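Local structure of peroxide stress regulator PerR, FUR family (Streptococcus pyogenes, 4LMY) at residues V100-F113 with P137-A149. The protein is a zinc-binding transcription factor of the FUR family that probably regulates the response to peroxide stress by binding DNA. Sequence-based numbering, arbitrary orientation.
Sequences VNVVCEICGKIADF and PVIAYGICPDCQA. With ZN (zinc ion), chain F.
Cys104 and Cys107 join Cys144 and Cys147 in a four-thiolate zinc site built from two CxxC motifs, as in many FUR proteins, with Cys104 SG 2.3 Å from the zinc ion. This sulfur also receives Cys144 N along an almost straight N-H···S bond (3.4 Å, 176°) and a second bond from Cys107 N, which probably tempers its negative charge. Cys144 SG in turn caps the short helix through a weak bond from Cys147 N.

Glu105 reaches back along strand 140-143. Its CB lies 4.2 Å from Ile143 CD1, where Ile106 CG1 packs too. CG rests 3.5 Å from Gly142 O. After a bend at chi2 (-106°), CD faces Tyr141 CB, OE1 comes to 3.5 Å from Tyr141 CB, and OE2 lies near Tyr141 CD1. The carboxylate plane is inclined 34° to the tyrosine ring; OE1 is held by Thr134 and Arg135 of the second subunit.

Val103 bonds through both its N and its O to strand 140-143, Val103 N giving to Ala140 O (2.8 Å) and Val103 O accepting from Gly142 N. Strand 98-104 lies between antiparallel 110-115 and parallel 140-143, whose outer edge continues the sheet into the second subunit, while the weakly bonded helix 145-148 brings Cys147 to the zinc.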
loop_
_atom_site.group_PDB
_atom_site.type_symbol
_atom_site.label_atom_id
_atom_site.label_comp_id
_atom_site.label_asym_id
_atom_site.label_seq_id
_atom_site.Cartn_x
_atom_site.Cartn_y
_atom_site.Cartn_z
ATOM N N VAL B 100 10.673 1.729 1.229
ATOM C CA VAL B 100 10.053 1.769 2.546
ATOM C C VAL B 100 10.846 0.926 3.539
ATOM O O VAL B 100 11.307 -0.164 3.209
ATOM C CB VAL B 100 8.605 1.227 2.471
ATOM C CG1 VAL B 100 7.923 1.261 3.839
ATOM C CG2 VAL B 100 7.801 2.007 1.440
ATOM N N ASN B 101 11.006 1.432 4.757
ATOM C CA ASN B 101 11.690 0.673 5.800
ATOM C C ASN B 101 10.803 -0.378 6.454
ATOM O O ASN B 101 9.599 -0.182 6.609
ATOM C CB ASN B 101 12.226 1.606 6.883
ATOM C CG ASN B 101 13.484 2.327 6.459
ATOM O OD1 ASN B 101 14.220 1.858 5.592
ATOM N ND2 ASN B 101 13.749 3.467 7.082
ATOM N N VAL B 102 11.407 -1.497 6.831
ATOM C CA VAL B 102 10.753 -2.430 7.736
ATOM C C VAL B 102 11.626 -2.547 8.982
ATOM O O VAL B 102 12.825 -2.818 8.893
ATOM C CB VAL B 102 10.465 -3.809 7.080
ATOM C CG1 VAL B 102 11.738 -4.463 6.567
ATOM C CG2 VAL B 102 9.741 -4.719 8.060
ATOM N N VAL B 103 11.029 -2.300 10.142
ATOM C CA VAL B 103 11.783 -2.240 11.388
ATOM C C VAL B 103 11.457 -3.432 12.275
ATOM O O VAL B 103 10.290 -3.776 12.448
ATOM C CB VAL B 103 11.465 -0.941 12.164
ATOM C CG1 VAL B 103 12.315 -0.849 13.417
ATOM C CG2 VAL B 103 11.678 0.280 11.272
ATOM N N CYS B 104 12.484 -4.067 12.835
ATOM C CA CYS B 104 12.259 -5.207 13.712
ATOM C C CYS B 104 11.743 -4.750 15.067
ATOM O O CYS B 104 12.375 -3.936 15.739
ATOM C CB CYS B 104 13.525 -6.050 13.890
ATOM S SG CYS B 104 13.254 -7.534 14.910
ATOM N N GLU B 105 10.590 -5.283 15.458
ATOM C CA GLU B 105 9.955 -4.927 16.720
ATOM C C GLU B 105 10.821 -5.314 17.914
ATOM O O GLU B 105 10.756 -4.682 18.966
ATOM C CB GLU B 105 8.598 -5.620 16.837
ATOM C CG GLU B 105 7.664 -5.381 15.665
ATOM C CD GLU B 105 6.539 -4.428 16.003
ATOM O OE1 GLU B 105 5.412 -4.650 15.515
ATOM O OE2 GLU B 105 6.781 -3.459 16.751
ATOM N N ILE B 106 11.631 -6.354 17.743
ATOM C CA ILE B 106 12.435 -6.892 18.838
ATOM C C ILE B 106 13.818 -6.249 18.984
ATOM O O ILE B 106 14.203 -5.847 20.083
ATOM C CB ILE B 106 12.589 -8.424 18.714
ATOM C CG1 ILE B 106 11.211 -9.096 18.754
ATOM C CG2 ILE B 106 13.490 -8.963 19.810
ATOM C CD1 ILE B 106 11.252 -10.607 18.625
ATOM N N CYS B 107 14.564 -6.153 17.886
ATOM C CA CYS B 107 15.947 -5.677 17.961
ATOM C C CYS B 107 16.161 -4.303 17.333
ATOM O O CYS B 107 17.200 -3.678 17.545
ATOM C CB CYS B 107 16.911 -6.695 17.341
ATOM S SG CYS B 107 16.875 -6.758 15.534
ATOM N N GLY B 108 15.184 -3.838 16.559
ATOM C CA GLY B 108 15.249 -2.515 15.962
ATOM C C GLY B 108 15.992 -2.441 14.643
ATOM O O GLY B 108 16.121 -1.364 14.055
ATOM N N LYS B 109 16.480 -3.583 14.171
ATOM C CA LYS B 109 17.204 -3.626 12.909
ATOM C C LYS B 109 16.290 -3.226 11.759
ATOM O O LYS B 109 15.125 -3.624 11.706
ATOM C CB LYS B 109 17.801 -5.012 12.663
ATOM C CG LYS B 109 18.814 -5.052 11.535
ATOM C CD LYS B 109 19.750 -6.242 11.665
ATOM C CE LYS B 109 20.814 -6.220 10.576
ATOM N NZ LYS B 109 22.016 -7.022 10.942
ATOM N N ILE B 110 16.834 -2.429 10.847
ATOM C CA ILE B 110 16.066 -1.884 9.739
ATOM C C ILE B 110 16.494 -2.485 8.409
ATOM O O ILE B 110 17.683 -2.575 8.104
ATOM C CB ILE B 110 16.227 -0.352 9.654
ATOM C CG1 ILE B 110 15.719 0.310 10.937
ATOM C CG2 ILE B 110 15.489 0.197 8.443
ATOM C CD1 ILE B 110 15.888 1.816 10.954
ATOM N N ALA B 111 15.509 -2.906 7.627
ATOM C CA ALA B 111 15.728 -3.279 6.242
ATOM C C ALA B 111 14.805 -2.405 5.406
ATOM O O ALA B 111 13.874 -1.802 5.937
ATOM C CB ALA B 111 15.417 -4.750 6.032
ATOM N N ASP B 112 15.064 -2.318 4.110
ATOM C CA ASP B 112 14.176 -1.567 3.232
ATOM C C ASP B 112 13.772 -2.400 2.026
ATOM O O ASP B 112 14.472 -3.337 1.641
ATOM C CB ASP B 112 14.813 -0.244 2.794
ATOM C CG ASP B 112 16.114 -0.438 2.044
ATOM O OD1 ASP B 112 16.068 -0.589 0.807
ATOM O OD2 ASP B 112 17.180 -0.434 2.694
ATOM N N PHE B 113 12.626 -2.064 1.442
ATOM C CA PHE B 113 12.133 -2.763 0.264
ATOM C C PHE B 113 11.564 -1.782 -0.757
ATOM O O PHE B 113 11.252 -0.634 -0.429
ATOM C CB PHE B 113 11.085 -3.816 0.650
ATOM C CG PHE B 113 9.804 -3.238 1.189
ATOM C CD1 PHE B 113 8.688 -3.122 0.379
ATOM C CD2 PHE B 113 9.716 -2.820 2.507
ATOM C CE1 PHE B 113 7.505 -2.594 0.870
ATOM C CE2 PHE B 113 8.535 -2.292 3.006
ATOM C CZ PHE B 113 7.431 -2.181 2.186
ATOM N N PRO B 137 3.304 8.882 4.588
ATOM C CA PRO B 137 4.454 8.251 5.242
ATOM C C PRO B 137 4.109 6.835 5.680
ATOM O O PRO B 137 3.094 6.614 6.338
ATOM C CB PRO B 137 4.707 9.149 6.456
ATOM C CG PRO B 137 3.398 9.811 6.719
ATOM C CD PRO B 137 2.773 10.011 5.373
ATOM N N VAL B 138 4.942 5.876 5.294
ATOM C CA VAL B 138 4.693 4.484 5.628
ATOM C C VAL B 138 5.955 3.843 6.185
ATOM O O VAL B 138 7.034 3.983 5.613
ATOM C CB VAL B 138 4.218 3.689 4.397
ATOM C CG1 VAL B 138 3.979 2.235 4.757
ATOM C CG2 VAL B 138 2.954 4.303 3.820
ATOM N N ILE B 139 5.811 3.169 7.320
ATOM C CA ILE B 139 6.877 2.349 7.884
ATOM C C ILE B 139 6.288 0.998 8.258
ATOM O O ILE B 139 5.249 0.930 8.914
ATOM C CB ILE B 139 7.487 2.982 9.144
ATOM C CG1 ILE B 139 8.044 4.373 8.833
ATOM C CG2 ILE B 139 8.577 2.086 9.724
ATOM C CD1 ILE B 139 8.684 5.046 10.024
ATOM N N ALA B 140 6.943 -0.078 7.835
ATOM C CA ALA B 140 6.479 -1.413 8.182
ATOM C C ALA B 140 7.206 -1.922 9.417
ATOM O O ALA B 140 8.332 -1.516 9.700
ATOM C CB ALA B 140 6.682 -2.368 7.018
ATOM N N TYR B 141 6.545 -2.799 10.162
ATOM C CA TYR B 141 7.151 -3.425 11.326
ATOM C C TYR B 141 7.060 -4.935 11.203
ATOM O O TYR B 141 6.147 -5.461 10.569
ATOM C CB TYR B 141 6.475 -2.942 12.609
ATOM C CG TYR B 141 6.673 -1.469 12.861
ATOM C CD1 TYR B 141 7.750 -1.011 13.609
ATOM C CD2 TYR B 141 5.788 -0.533 12.345
ATOM C CE1 TYR B 141 7.939 0.340 13.836
ATOM C CE2 TYR B 141 5.968 0.819 12.567
ATOM C CZ TYR B 141 7.044 1.250 13.314
ATOM O OH TYR B 141 7.224 2.597 13.536
ATOM N N GLY B 142 8.019 -5.632 11.796
ATOM C CA GLY B 142 8.039 -7.075 11.710
ATOM C C GLY B 142 9.122 -7.692 12.564
ATOM O O GLY B 142 9.724 -7.021 13.394
ATOM N N ILE B 143 9.351 -8.982 12.362
ATOM C CA ILE B 143 10.414 -9.685 13.059
ATOM C C ILE B 143 11.474 -10.073 12.036
ATOM O O ILE B 143 11.178 -10.766 11.062
ATOM C CB ILE B 143 9.882 -10.949 13.755
ATOM C CG1 ILE B 143 8.622 -10.630 14.565
ATOM C CG2 ILE B 143 10.955 -11.567 14.644
ATOM C CD1 ILE B 143 8.851 -9.639 15.683
ATOM N N CYS B 144 12.702 -9.614 12.250
ATOM C CA CYS B 144 13.802 -9.921 11.338
ATOM C C CYS B 144 14.143 -11.415 11.386
ATOM O O CYS B 144 13.851 -12.083 12.379
ATOM C CB CYS B 144 15.031 -9.056 11.664
ATOM S SG CYS B 144 15.961 -9.547 13.154
ATOM N N PRO B 145 14.730 -11.951 10.299
ATOM C CA PRO B 145 15.095 -13.373 10.242
ATOM C C PRO B 145 15.899 -13.846 11.460
ATOM O O PRO B 145 15.647 -14.940 11.962
ATOM C CB PRO B 145 15.937 -13.458 8.967
ATOM C CG PRO B 145 15.344 -12.406 8.081
ATOM C CD PRO B 145 14.942 -11.280 9.002
ATOM N N ASP B 146 16.832 -13.029 11.936
ATOM C CA ASP B 146 17.657 -13.414 13.078
ATOM C C ASP B 146 16.842 -13.542 14.362
ATOM O O ASP B 146 17.076 -14.446 15.165
ATOM C CB ASP B 146 18.822 -12.438 13.275
ATOM C CG ASP B 146 19.939 -12.656 12.271
ATOM O OD1 ASP B 146 19.979 -13.737 11.648
ATOM O OD2 ASP B 146 20.783 -11.749 12.110
ATOM N N CYS B 147 15.879 -12.645 14.552
ATOM C CA CYS B 147 15.040 -12.683 15.745
ATOM C C CYS B 147 14.016 -13.812 15.686
ATOM O O CYS B 147 13.584 -14.317 16.720
ATOM C CB CYS B 147 14.344 -11.338 15.973
ATOM S SG CYS B 147 15.397 -10.090 16.754
ATOM N N GLN B 148 13.629 -14.200 14.475
ATOM C CA GLN B 148 12.699 -15.311 14.294
ATOM C C GLN B 148 13.310 -16.614 14.801
ATOM O O GLN B 148 12.596 -17.523 15.220
ATOM C CB GLN B 148 12.310 -15.462 12.821
ATOM C CG GLN B 148 11.494 -14.306 12.268
ATOM C CD GLN B 148 11.288 -14.395 10.767
ATOM O OE1 GLN B 148 11.501 -13.422 10.045
ATOM N NE2 GLN B 148 10.864 -15.561 10.292
ATOM N N ALA B 149 14.635 -16.693 14.763
ATOM C CA ALA B 149 15.346 -17.908 15.154
ATOM C C ALA B 149 15.644 -17.963 16.650
ATOM O O ALA B 149 16.077 -18.994 17.163
ATOM C CB ALA B 149 16.630 -18.051 14.353
HETATM ZN ZN ZN F . 15.340 -8.450 15.034
HETATM O O HOH W 1 9.805 4.003 5.524
#